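Local coordinates for protein prolyl 4-hydroxylase (Paramecium bursaria Chlorella virus 1, PDB 5C5T) that probably hydroxylates proline residues of collagen-like chains as a 2-oxoglutarate-dependent dioxygenase, here with 2-oxoglutarate and zinc in its active site, at residues K104-E107 / F108-K112. Residues are numbered along the deposited sequence; the frame is centred on the assembly and turned at random.
Sequences KTRE and FLNSK
Leu109 and Thr105, one helical turn apart, are joined through backbone and side chain alike. The amide N of Leu109 donates to Thr105 O at 2.9 Å in a nearly straight bond (161°). One turn of i to i+4 bonding is completed by Phe108 N to Lys104 O (3.0 Å), where the donor sits above the carbonyl plane, and by the more bent Asn110 N to Arg106 O. Asn110 N also makes a weak bond to Glu107 O, a shorter-span i to i+3 link. Beyond this the pattern tightens: Phe108 O accepts from both Ser111 N and Ser111 OG, the hydroxyl lying in the carbonyl plane at 2.7 Å, while Lys112 N reaches Leu109 O. Among the polar side chains, the Asn110 carboxamide folds back over the preceding turn, its CG 3.1 Å from Arg106 O, without a side-chain hydrogen bond to that carbonyl. Glu107 extends away, and its OE2 forms a salt bridge with Lys103 NZ, one turn back.

Nonpolar contacts are modest. Thr105 and Leu109 point the same way, side by side, with CG2 of Thr105 4.1 Å from CD1 of Leu109. The methyl lies anti to the Thr105 backbone N, which leaves OG1 beside that N and bonded back to Ile101 O.

These are the last turns of helix 96-109 and the residues that follow it, packed on the major sheet of the double-stranded beta-helix (jelly-roll) core known for 2-oxoglutarate oxygenases. Thr105 and Leu109 rest on Ile224 of strand 217-225, Thr105 also meets Phe121 of strand 120-129, and the Phe108 ring meets Phe190 of strand 188-192 at about 55°.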
ATOM      1  N   LYS A 104       8.822   9.972   5.090  1.00 15.53           N
ATOM      2  CA  LYS A 104       9.319   9.733   3.750  1.00 14.54           C
ATOM      3  C   LYS A 104       8.230   9.800   2.707  1.00 15.87           C
ATOM      4  O   LYS A 104       8.512  10.147   1.549  1.00 17.91           O
ATOM      5  CB  LYS A 104      10.025   8.395   3.701  1.00 15.21           C
ATOM      6  CG  LYS A 104      11.225   8.372   4.560  1.00 16.94           C
ATOM      7  CD  LYS A 104      12.025   7.121   4.437  1.00 20.98           C
ATOM      8  CE  LYS A 104      12.574   7.006   3.056  1.00 22.00           C
ATOM      9  NZ  LYS A 104      13.700   6.072   3.022  1.00 17.91           N
ATOM     10  N   THR A 105       6.999   9.459   3.092  1.00 17.27           N
ATOM     11  CA  THR A 105       5.889   9.540   2.139  1.00 15.72           C
ATOM     12  C   THR A 105       5.627  11.028   1.857  1.00 14.72           C
ATOM     13  O   THR A 105       5.441  11.429   0.723  1.00 14.43           O
ATOM     14  CB  THR A 105       4.616   8.833   2.663  1.00 14.44           C
ATOM     15  OG1 THR A 105       4.906   7.439   2.842  1.00 16.48           O
ATOM     16  CG2 THR A 105       3.447   8.993   1.737  1.00 12.79           C
ATOM     17  N   ARG A 106       5.621  11.842   2.893  1.00 15.54           N
ATOM     18  CA  ARG A 106       5.401  13.268   2.706  1.00 16.17           C
ATOM     19  C   ARG A 106       6.511  13.887   1.835  1.00 20.90           C
ATOM     20  O   ARG A 106       6.227  14.664   0.891  1.00 20.86           O
ATOM     21  CB  ARG A 106       5.282  13.907   4.107  1.00 17.33           C
ATOM     22  CG  ARG A 106       5.189  15.402   4.104  1.00 22.76           C
ATOM     23  CD  ARG A 106       4.951  15.871   5.521  1.00 31.26           C
ATOM     24  NE  ARG A 106       6.168  15.681   6.319  1.00 40.74           N
ATOM     25  CZ  ARG A 106       6.333  14.812   7.324  1.00 42.69           C
ATOM     26  NH1 ARG A 106       5.357  13.989   7.727  1.00 44.53           N
ATOM     27  NH2 ARG A 106       7.506  14.779   7.948  1.00 45.45           N
ATOM     28  N   GLU A 107       7.760  13.529   2.098  1.00 20.40           N
ATOM     29  CA  GLU A 107       8.864  14.047   1.294  1.00 16.91           C
ATOM     30  C   GLU A 107       8.734  13.629  -0.178  1.00 17.63           C
ATOM     31  O   GLU A 107       9.066  14.393  -1.072  1.00 21.85           O
ATOM     32  CB  GLU A 107      10.186  13.580   1.871  1.00 18.51           C
ATOM     33  CG  GLU A 107      10.439  14.180   3.237  1.00 29.51           C
ATOM     34  CD  GLU A 107      11.718  13.678   3.882  1.00 32.64           C
ATOM     35  OE1 GLU A 107      12.161  12.565   3.530  1.00 33.81           O
ATOM     36  OE2 GLU A 107      12.272  14.413   4.729  1.00 37.18           O
ATOM     37  N   PHE A 108       8.276  12.401  -0.392  1.00 15.11           N
ATOM     38  CA  PHE A 108       7.983  11.908  -1.763  1.00 16.93           C
ATOM     39  C   PHE A 108       6.880  12.712  -2.448  1.00 19.45           C
ATOM     40  O   PHE A 108       6.984  13.071  -3.624  1.00 16.43           O
ATOM     41  CB  PHE A 108       7.589  10.406  -1.717  1.00 17.05           C
ATOM     42  CG  PHE A 108       7.200   9.841  -3.065  1.00 15.19           C
ATOM     43  CD1 PHE A 108       8.176   9.459  -3.976  1.00 26.45           C
ATOM     44  CD2 PHE A 108       5.860   9.715  -3.417  1.00 15.90           C
ATOM     45  CE1 PHE A 108       7.818   8.957  -5.220  1.00 25.49           C
ATOM     46  CE2 PHE A 108       5.482   9.217  -4.661  1.00 16.25           C
ATOM     47  CZ  PHE A 108       6.464   8.845  -5.566  1.00 19.67           C
ATOM     48  N   LEU A 109       5.792  12.937  -1.733  1.00 18.97           N
ATOM     49  CA  LEU A 109       4.659  13.666  -2.303  1.00 16.82           C
ATOM     50  C   LEU A 109       5.065  15.129  -2.552  1.00 18.28           C
ATOM     51  O   LEU A 109       4.510  15.777  -3.431  1.00 15.56           O
ATOM     52  CB  LEU A 109       3.416  13.594  -1.415  1.00 15.73           C
ATOM     53  CG  LEU A 109       2.752  12.230  -1.394  1.00 17.86           C
ATOM     54  CD1 LEU A 109       1.781  12.113  -0.236  1.00 21.20           C
ATOM     55  CD2 LEU A 109       2.092  11.933  -2.737  1.00 25.71           C
ATOM     56  N   ASN A 110       6.064  15.619  -1.824  1.00 23.04           N
ATOM     57  CA  ASN A 110       6.536  16.985  -2.036  1.00 23.81           C
ATOM     58  C   ASN A 110       7.174  17.209  -3.422  1.00 24.73           C
ATOM     59  O   ASN A 110       7.254  18.353  -3.885  1.00 28.91           O
ATOM     60  CB  ASN A 110       7.534  17.397  -0.940  1.00 23.25           C
ATOM     61  CG  ASN A 110       6.849  17.714   0.414  1.00 22.33           C
ATOM     62  OD1 ASN A 110       5.625  17.948   0.475  1.00 26.61           O
ATOM     63  ND2 ASN A 110       7.644  17.717   1.505  1.00 27.19           N
ATOM     64  N   SER A 111       7.584  16.138  -4.092  1.00 20.25           N
ATOM     65  CA  SER A 111       8.057  16.205  -5.486  1.00 22.61           C
ATOM     66  C   SER A 111       6.905  16.209  -6.496  1.00 27.59           C
ATOM     67  O   SER A 111       7.126  16.266  -7.702  1.00 34.46           O
ATOM     68  CB  SER A 111       8.998  15.028  -5.769  1.00 33.25           C
ATOM     69  OG  SER A 111       8.298  13.773  -5.870  1.00 27.91           O
ATOM     70  N   LYS A 112       5.674  16.142  -6.005  1.00 22.39           N
ATOM     71  CA  LYS A 112       4.503  16.006  -6.853  1.00 28.32           C
ATOM     72  C   LYS A 112       3.538  17.131  -6.581  1.00 21.83           C
ATOM     73  O   LYS A 112       2.336  16.973  -6.719  1.00 19.67           O
ATOM     74  CB  LYS A 112       3.790  14.671  -6.593  1.00 23.96           C
ATOM     75  CG  LYS A 112       4.670  13.464  -6.480  1.00 26.65           C
ATOM     76  CD  LYS A 112       5.193  13.037  -7.835  1.00 28.89           C
ATOM     77  CE  LYS A 112       5.810  11.612  -7.776  1.00 29.87           C
ATOM     78  NZ  LYS A 112       6.333  11.233  -9.118  1.00 36.50           N
TER